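Local atomic coordinates of apical membrane antigen 1 (Babesia divergens, PDB entry 4APM), a protein that probably takes part in host-cell invasion at the moving junction of this apicomplexan parasite, here as its three extracellular domains, with a bound calcium ion. Residues Y400-Y405 with Y414-K419; T388-E393 with E407-Y412. One frame throughout, in Å; residues are numbered along the deposited sequence.

Interaction 1: residues Y400-Y405 with Y414-K419; sequences YVHEKY and YCSEEK. With ACT (acetate ion), chain D.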
ATOM      1  N   TYR A 400     -11.338  35.046  -5.489  1.00 50.61           N
ATOM      2  CA  TYR A 400     -12.305  34.844  -4.415  1.00 49.34           C
ATOM      3  C   TYR A 400     -11.944  33.672  -3.511  1.00 55.72           C
ATOM      4  O   TYR A 400     -11.455  32.652  -3.978  1.00 55.51           O
ATOM      5  CB  TYR A 400     -13.693  34.661  -4.995  1.00 48.86           C
ATOM      6  CG  TYR A 400     -14.039  35.748  -5.986  1.00 63.22           C
ATOM      7  CD1 TYR A 400     -13.644  35.653  -7.316  1.00 61.89           C
ATOM      8  CD2 TYR A 400     -14.695  36.902  -5.578  1.00 62.64           C
ATOM      9  CE1 TYR A 400     -13.940  36.649  -8.221  1.00 64.85           C
ATOM     10  CE2 TYR A 400     -14.990  37.909  -6.476  1.00 70.09           C
ATOM     11  CZ  TYR A 400     -14.615  37.773  -7.799  1.00 69.15           C
ATOM     12  OH  TYR A 400     -14.923  38.758  -8.704  1.00 69.86           O
ATOM     13  N   VAL A 401     -12.143  33.847  -2.208  1.00 55.22           N
ATOM     14  CA  VAL A 401     -11.983  32.757  -1.255  1.00 53.20           C
ATOM     15  C   VAL A 401     -13.334  32.139  -0.971  1.00 53.00           C
ATOM     16  O   VAL A 401     -14.306  32.851  -0.753  1.00 58.73           O
ATOM     17  CB  VAL A 401     -11.351  33.229   0.065  1.00 50.13           C
ATOM     18  CG1 VAL A 401     -11.252  32.063   1.043  1.00 51.56           C
ATOM     19  CG2 VAL A 401      -9.974  33.821  -0.183  1.00 48.19           C
ATOM     20  N   HIS A 402     -13.410  30.815  -1.058  1.00 50.86           N
ATOM     21  CA  HIS A 402     -14.630  30.100  -0.717  1.00 49.20           C
ATOM     22  C   HIS A 402     -14.374  29.207   0.451  1.00 49.06           C
ATOM     23  O   HIS A 402     -13.234  29.003   0.859  1.00 44.65           O
ATOM     24  CB  HIS A 402     -15.117  29.246  -1.890  1.00 50.78           C
ATOM     25  CG  HIS A 402     -15.435  30.030  -3.137  1.00 48.89           C
ATOM     26  ND1 HIS A 402     -16.656  30.001  -3.721  1.00 47.06           N
ATOM     27  CD2 HIS A 402     -14.639  30.863  -3.922  1.00 43.80           C
ATOM     28  CE1 HIS A 402     -16.645  30.794  -4.803  1.00 51.48           C
ATOM     29  NE2 HIS A 402     -15.402  31.300  -4.941  1.00 46.61           N
ATOM     30  N   GLU A 403     -15.446  28.636   0.973  1.00 51.72           N
ATOM     31  CA  GLU A 403     -15.355  27.674   2.045  1.00 52.50           C
ATOM     32  C   GLU A 403     -15.987  26.383   1.585  1.00 51.26           C
ATOM     33  O   GLU A 403     -17.009  26.393   0.893  1.00 49.61           O
ATOM     34  CB  GLU A 403     -16.055  28.196   3.296  1.00 53.11           C
ATOM     35  CG  GLU A 403     -15.179  29.133   4.100  1.00 61.78           C
ATOM     36  CD  GLU A 403     -15.974  30.105   4.946  1.00 67.18           C
ATOM     37  OE1 GLU A 403     -16.845  29.646   5.718  1.00 59.80           O
ATOM     38  OE2 GLU A 403     -15.713  31.329   4.843  1.00 70.60           O
ATOM     39  N   LYS A 404     -15.342  25.273   1.920  1.00 42.36           N
ATOM     40  CA  LYS A 404     -15.880  23.966   1.604  1.00 45.24           C
ATOM     41  C   LYS A 404     -15.808  23.094   2.839  1.00 41.09           C
ATOM     42  O   LYS A 404     -14.907  23.252   3.669  1.00 43.94           O
ATOM     43  CB  LYS A 404     -15.096  23.334   0.442  1.00 47.79           C
ATOM     44  CG  LYS A 404     -15.668  22.014  -0.035  1.00 43.63           C
ATOM     45  CD  LYS A 404     -15.805  21.986  -1.549  1.00 49.78           C
ATOM     46  CE  LYS A 404     -16.239  20.605  -2.012  1.00 51.88           C
ATOM     47  NZ  LYS A 404     -15.925  20.333  -3.443  1.00 62.21           N
ATOM     48  N   TYR A 405     -16.774  22.200   2.973  1.00 39.55           N
ATOM     49  CA  TYR A 405     -16.763  21.218   4.043  1.00 44.56           C
ATOM     50  C   TYR A 405     -15.866  20.044   3.699  1.00 46.58           C
ATOM     51  O   TYR A 405     -15.920  19.548   2.583  1.00 46.15           O
ATOM     52  CB  TYR A 405     -18.170  20.693   4.289  1.00 45.39           C
ATOM     53  CG  TYR A 405     -18.240  19.648   5.372  1.00 51.36           C
ATOM     54  CD1 TYR A 405     -18.210  20.008   6.723  1.00 50.60           C
ATOM     55  CD2 TYR A 405     -18.330  18.299   5.053  1.00 56.16           C
ATOM     56  CE1 TYR A 405     -18.251  19.049   7.721  1.00 52.65           C
ATOM     57  CE2 TYR A 405     -18.387  17.333   6.042  1.00 57.14           C
ATOM     58  CZ  TYR A 405     -18.346  17.708   7.371  1.00 54.71           C
ATOM     59  OH  TYR A 405     -18.409  16.732   8.347  1.00 61.07           O
ATOM     60  N   TYR A 414     -10.752  27.495  -0.390  1.00 46.73           N
ATOM     61  CA  TYR A 414     -10.165  27.439  -1.716  1.00 50.79           C
ATOM     62  C   TYR A 414     -10.299  28.749  -2.505  1.00 53.25           C
ATOM     63  O   TYR A 414     -11.149  29.591  -2.206  1.00 51.20           O
ATOM     64  CB  TYR A 414     -10.704  26.238  -2.507  1.00 42.66           C
ATOM     65  CG  TYR A 414     -12.144  26.331  -2.961  1.00 41.01           C
ATOM     66  CD1 TYR A 414     -13.186  25.927  -2.130  1.00 41.70           C
ATOM     67  CD2 TYR A 414     -12.456  26.687  -4.269  1.00 44.72           C
ATOM     68  CE1 TYR A 414     -14.503  25.949  -2.565  1.00 38.37           C
ATOM     69  CE2 TYR A 414     -13.772  26.729  -4.707  1.00 42.04           C
ATOM     70  CZ  TYR A 414     -14.787  26.349  -3.856  1.00 41.11           C
ATOM     71  OH  TYR A 414     -16.093  26.360  -4.309  1.00 43.34           O
ATOM     72  N   CYS A 415      -9.437  28.907  -3.504  1.00 54.26           N
ATOM     73  CA  CYS A 415      -9.400  30.107  -4.317  1.00 57.49           C
ATOM     74  C   CYS A 415     -10.004  29.888  -5.694  1.00 63.78           C
ATOM     75  O   CYS A 415      -9.467  29.123  -6.500  1.00 68.22           O
ATOM     76  CB  CYS A 415      -7.975  30.577  -4.483  1.00 59.52           C
ATOM     77  SG  CYS A 415      -7.899  32.210  -5.225  1.00 66.58           S
ATOM     78  N   SER A 416     -11.088  30.603  -5.972  1.00 56.10           N
ATOM     79  CA  SER A 416     -11.877  30.383  -7.170  1.00 56.84           C
ATOM     80  C   SER A 416     -12.073  31.694  -7.949  1.00 66.13           C
ATOM     81  O   SER A 416     -11.895  32.784  -7.396  1.00 70.37           O
ATOM     82  CB  SER A 416     -13.218  29.781  -6.779  1.00 57.56           C
ATOM     83  OG  SER A 416     -14.098  29.746  -7.875  1.00 61.71           O
ATOM     84  N   GLU A 417     -12.398  31.582  -9.238  1.00 68.10           N
ATOM     85  CA  GLU A 417     -12.693  32.757 -10.082  1.00 66.50           C
ATOM     86  C   GLU A 417     -14.161  33.200  -9.963  1.00 65.60           C
ATOM     87  O   GLU A 417     -14.506  34.327 -10.331  1.00 65.30           O
ATOM     88  CB  GLU A 417     -12.388  32.470 -11.555  1.00 66.30           C
ATOM     89  CG  GLU A 417     -10.928  32.559 -11.966  1.00 65.91           C
ATOM     90  CD  GLU A 417     -10.692  31.995 -13.368  1.00 75.26           C
ATOM     91  OE1 GLU A 417     -11.471  31.111 -13.811  1.00 68.95           O
ATOM     92  OE2 GLU A 417      -9.717  32.421 -14.026  1.00 73.72           O
ATOM     93  N   GLU A 418     -15.023  32.293  -9.504  1.00 58.78           N
ATOM     94  CA  GLU A 418     -16.432  32.601  -9.284  1.00 61.35           C
ATOM     95  C   GLU A 418     -16.601  33.408  -7.982  1.00 66.55           C
ATOM     96  O   GLU A 418     -15.841  33.233  -7.025  1.00 70.82           O
ATOM     97  CB  GLU A 418     -17.254  31.299  -9.262  0.60 62.24           C
ATOM     98  CG  GLU A 418     -18.670  31.415  -8.704  0.60 70.35           C
ATOM     99  CD  GLU A 418     -19.698  31.861  -9.739  0.60 76.56           C
ATOM    100  OE1 GLU A 418     -19.381  32.742 -10.568  0.60 81.02           O
ATOM    101  OE2 GLU A 418     -20.840  31.353  -9.702  0.60 73.34           O
ATOM    102  N   LYS A 419     -17.549  34.339  -7.976  1.00 70.45           N
ATOM    103  CA  LYS A 419     -17.927  35.035  -6.744  1.00 65.64           C
ATOM    104  C   LYS A 419     -18.804  34.138  -5.876  1.00 61.39           C
ATOM    105  O   LYS A 419     -19.731  33.497  -6.378  1.00 60.78           O
ATOM    106  CB  LYS A 419     -18.676  36.337  -7.052  1.00 64.94           C
ATOM    107  CG  LYS A 419     -17.951  37.267  -8.007  1.00 75.47           C
ATOM    108  CD  LYS A 419     -18.891  38.333  -8.540  1.00 80.06           C
ATOM    109  CE  LYS A 419     -18.438  38.830  -9.901  1.00 85.89           C
ATOM    110  NZ  LYS A 419     -18.450  40.320  -9.958  1.00 91.47           N
TER
HETATM  111  C   ACT D1513     -12.725  22.024  -4.679  1.00 63.72           C
HETATM  112  O   ACT D1513     -12.465  22.846  -5.583  1.00 67.74           O
HETATM  113  OXT ACT D1513     -13.765  21.337  -4.724  1.00 65.76           O
HETATM  114  CH3 ACT D1513     -11.777  21.866  -3.519  1.00 56.99           C
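His402 and Tyr414 face each other as a hydrogen-bonded antiparallel pair, their side chains rising from the same face of the sheet. The rings form an offset stack, centroids 4.9 Å apart and planes inclined by 20°, with the imidazole slid toward the hydroxyl end of the phenol. The closest approach of the two side chains is His402 CB, over the phenol face, to Tyr414 CE1, 3.4 Å. Tyr414 CG stands between the backbone N and the carbonyl carbon (chi1 71°), which brings the ring end toward the neighbouring strand. An acetate, probably from the crystallisation liquor, lies loosely over the opposite face and accepts from Lys404 NZ.

His402 NE2 donates to Glu418 O at 2.9 Å in a bent bond (140° at the hydrogen); the oxygen lies near the imidazole plane, but NE2 stands above the carbonyl plane. Bond and stack together restrain the ring's rotation. Glu418 N is held by Ser416 OG, an ST turn just past the strand.

Tyr400 buries the largest area. Lys419 CA makes a CH-pi contact over its ring face, Ser416 O lies at the edge near the ring plane, and Glu417 O is 3.2 Å from Tyr400 CE1, with Glu418 O also close. Trp423 meets this ring steeply. Four backbone bonds, two each for Tyr400–Ser416 and His402–Tyr414, make an antiparallel beta hairpin at the outer edge of a mixed sheet.

Interaction 2: residues T388-E393 with E407-Y412; sequences TALSRE and ESCGTY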
ATOM      1  N   THR A 388      -5.920  25.254  -2.360  1.00 42.19           N
ATOM      2  CA  THR A 388      -6.674  24.988  -1.124  1.00 39.29           C
ATOM      3  C   THR A 388      -5.772  25.122   0.105  1.00 42.27           C
ATOM      4  O   THR A 388      -4.539  25.096  -0.006  1.00 42.95           O
ATOM      5  CB  THR A 388      -7.333  23.585  -1.085  1.00 42.23           C
ATOM      6  OG1 THR A 388      -6.326  22.575  -0.963  1.00 45.94           O
ATOM      7  CG2 THR A 388      -8.197  23.309  -2.307  1.00 36.89           C
ATOM      8  N   ALA A 389      -6.396  25.234   1.276  1.00 42.11           N
ATOM      9  CA  ALA A 389      -5.675  25.379   2.544  1.00 45.73           C
ATOM     10  C   ALA A 389      -6.641  25.217   3.716  1.00 41.90           C
ATOM     11  O   ALA A 389      -7.835  25.439   3.569  1.00 48.73           O
ATOM     12  CB  ALA A 389      -4.970  26.731   2.609  1.00 44.63           C
ATOM     13  N   LEU A 390      -6.127  24.767   4.858  1.00 46.45           N
ATOM     14  CA  LEU A 390      -6.943  24.557   6.069  1.00 46.71           C
ATOM     15  C   LEU A 390      -7.242  25.868   6.829  1.00 44.32           C
ATOM     16  O   LEU A 390      -8.055  25.882   7.746  1.00 44.14           O
ATOM     17  CB  LEU A 390      -6.213  23.600   7.007  1.00 50.90           C
ATOM     18  CG  LEU A 390      -6.680  22.155   7.188  1.00 51.79           C
ATOM     19  CD1 LEU A 390      -7.797  21.780   6.239  1.00 52.77           C
ATOM     20  CD2 LEU A 390      -5.491  21.221   7.050  1.00 45.88           C
ATOM     21  N   SER A 391      -6.530  26.940   6.473  1.00 46.02           N
ATOM     22  CA  SER A 391      -6.729  28.263   7.066  1.00 51.77           C
ATOM     23  C   SER A 391      -6.743  29.353   5.990  1.00 56.95           C
ATOM     24  O   SER A 391      -6.063  29.231   4.953  1.00 60.30           O
ATOM     25  CB  SER A 391      -5.620  28.563   8.069  1.00 46.88           C
ATOM     26  OG  SER A 391      -4.466  29.019   7.393  1.00 49.56           O
ATOM     27  N   ARG A 392      -7.486  30.433   6.263  1.00 57.65           N
ATOM     28  CA  ARG A 392      -7.604  31.583   5.349  1.00 52.33           C
ATOM     29  C   ARG A 392      -6.265  32.311   5.207  1.00 49.09           C
ATOM     30  O   ARG A 392      -5.900  32.787   4.125  1.00 46.78           O
ATOM     31  CB  ARG A 392      -8.686  32.546   5.862  1.00 55.95           C
ATOM     32  CG  ARG A 392      -9.453  33.302   4.778  1.00 61.97           C
ATOM     33  CD  ARG A 392     -10.840  33.720   5.281  1.00 69.77           C
ATOM     34  NE  ARG A 392     -11.848  33.785   4.210  1.00 66.72           N
ATOM     35  CZ  ARG A 392     -13.102  33.341   4.331  1.00 69.92           C
ATOM     36  NH1 ARG A 392     -13.504  32.785   5.465  1.00 64.18           N
ATOM     37  NH2 ARG A 392     -13.951  33.428   3.311  1.00 69.32           N
ATOM     38  N   GLU A 393      -5.522  32.369   6.304  1.00 50.21           N
ATOM     39  CA  GLU A 393      -4.219  33.019   6.319  1.00 57.98           C
ATOM     40  C   GLU A 393      -3.173  32.260   5.484  1.00 65.55           C
ATOM     41  O   GLU A 393      -2.336  32.883   4.810  1.00 61.83           O
ATOM     42  CB  GLU A 393      -3.731  33.201   7.766  1.00 67.08           C
ATOM     43  CG  GLU A 393      -4.162  32.092   8.728  1.00 72.11           C
ATOM     44  CD  GLU A 393      -5.402  32.435   9.559  1.00 69.88           C
ATOM     45  OE1 GLU A 393      -5.280  33.214  10.532  1.00 77.82           O
ATOM     46  OE2 GLU A 393      -6.489  31.883   9.282  1.00 64.28           O
ATOM     47  N   GLU A 407     -14.990  16.140   5.683  1.00 42.30           N
ATOM     48  CA  GLU A 407     -15.182  15.237   6.823  1.00 42.84           C
ATOM     49  C   GLU A 407     -14.003  15.227   7.794  1.00 42.62           C
ATOM     50  O   GLU A 407     -14.175  14.914   8.965  1.00 43.70           O
ATOM     51  CB  GLU A 407     -15.423  13.804   6.350  1.00 49.48           C
ATOM     52  CG  GLU A 407     -16.867  13.468   6.021  1.00 52.73           C
ATOM     53  CD  GLU A 407     -17.042  12.007   5.617  1.00 61.56           C
ATOM     54  OE1 GLU A 407     -16.124  11.200   5.888  1.00 61.79           O
ATOM     55  OE2 GLU A 407     -18.090  11.659   5.023  1.00 60.17           O
ATOM     56  N   SER A 408     -12.797  15.478   7.292  1.00 38.18           N
ATOM     57  CA  SER A 408     -11.591  15.252   8.085  1.00 41.02           C
ATOM     58  C   SER A 408     -11.422  16.439   9.011  1.00 45.89           C
ATOM     59  O   SER A 408     -11.082  16.295  10.189  1.00 44.03           O
ATOM     60  CB  SER A 408     -10.341  15.140   7.187  1.00 39.15           C
ATOM     61  OG  SER A 408     -10.407  14.022   6.321  1.00 37.53           O
ATOM     62  N   CYS A 409     -11.613  17.627   8.451  1.00 42.00           N
ATOM     63  CA  CYS A 409     -11.251  18.833   9.147  1.00 43.23           C
ATOM     64  C   CYS A 409     -12.389  19.852   9.200  1.00 46.15           C
ATOM     65  O   CYS A 409     -12.163  21.010   9.520  1.00 44.56           O
ATOM     66  CB  CYS A 409     -10.004  19.427   8.512  1.00 44.76           C
ATOM     67  SG  CYS A 409      -8.625  18.245   8.469  1.00 52.83           S
ATOM     68  N   GLY A 410     -13.616  19.412   8.921  1.00 43.87           N
ATOM     69  CA  GLY A 410     -14.704  20.364   8.658  1.00 47.25           C
ATOM     70  C   GLY A 410     -14.295  21.369   7.589  1.00 50.58           C
ATOM     71  O   GLY A 410     -13.729  20.982   6.552  1.00 52.10           O
ATOM     72  N   THR A 411     -14.515  22.658   7.862  1.00 40.42           N
ATOM     73  CA  THR A 411     -14.463  23.694   6.828  1.00 39.19           C
ATOM     74  C   THR A 411     -13.031  24.044   6.431  1.00 39.84           C
ATOM     75  O   THR A 411     -12.161  24.239   7.288  1.00 40.59           O
ATOM     76  CB  THR A 411     -15.169  25.007   7.283  1.00 42.34           C
ATOM     77  OG1 THR A 411     -16.442  24.695   7.848  1.00 43.56           O
ATOM     78  CG2 THR A 411     -15.379  25.965   6.106  1.00 38.70           C
ATOM     79  N   TYR A 412     -12.804  24.200   5.131  1.00 39.35           N
ATOM     80  CA  TYR A 412     -11.521  24.700   4.660  1.00 37.37           C
ATOM     81  C   TYR A 412     -11.761  25.617   3.483  1.00 36.68           C
ATOM     82  O   TYR A 412     -12.880  25.732   3.017  1.00 41.82           O
ATOM     83  CB  TYR A 412     -10.592  23.528   4.266  1.00 39.05           C
ATOM     84  CG  TYR A 412     -11.024  22.795   3.012  1.00 34.41           C
ATOM     85  CD1 TYR A 412     -12.019  21.826   3.060  1.00 31.26           C
ATOM     86  CD2 TYR A 412     -10.448  23.092   1.773  1.00 35.17           C
ATOM     87  CE1 TYR A 412     -12.450  21.188   1.909  1.00 34.66           C
ATOM     88  CE2 TYR A 412     -10.863  22.442   0.615  1.00 35.84           C
ATOM     89  CZ  TYR A 412     -11.863  21.492   0.696  1.00 33.64           C
ATOM     90  OH  TYR A 412     -12.288  20.846  -0.436  1.00 36.35           O
TER
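Tyr412 meets the chain turning away from strand 387-389 with its CB first and its ring edge after. CB lies 3.4 Å from Ala389 O and 3.8 Å from Leu390 CD1, both on the flank turned to the 388-393 chain. CG only grazes the same carbonyl. Along the ring, CD2 comes to 3.9 Å from Ala389 O, which sits near the plane of the phenol at its edge. One atom further, CE2 touches the methyl of Thr388, at 4.0 Å from CG2. The hydroxyl at the tip leaves these partners behind and bonds to Ala340 N, while Ile338 of strand 335-339 also packs on the tyrosine.

A chi1 of 70° leaves CG flanked by both backbone branches and turns the ring edge toward Thr388. Leu390 then spans two residues of the other segment: CD1, which touches Tyr412 CB, also lies 3.9 Å from Cys409 CB. Cys409 is anchored by its disulfide to Cys361. Thr388 sends its hydroxyl elsewhere, to Ile338 O, leaving its methyl for the tyrosine.

No hydrogen bond passes between 388-393 and 407-412. Cohesion here is therefore by van der Waals packing of methyl, methylene and ring edge, with the Ala389 carbonyl oxygen resting against CB and that edge; the polar ends of Thr388 and Tyr412 are satisfied by the backbone around strand 335-339, and apolar contact and hydrogen bonding are shared out to different neighbours.

From the N terminus the chain first passes 388-393, the end of strand 387-389 and the turn after it, and then 400-405. Segment 407-412 comes back to the former and closes the loop of interaction 2; 414-419 then returns to 400-405 and closes that of interaction 1. The two loops cross, since the four segments alternate. Strand 410-416 serves both contacts, lying in the sheet between strand 387-389 and the edge strand 400-406. Direct bonds join them: Glu403 OE2 forms a salt bridge with Arg392 NH1 at 2.7 Å, and Lys404 O probably accepts from Tyr412 N. Interaction 1 joins the two hairpin strands; interaction 2 fastens the second of them to strand 387-389 of the same sheet.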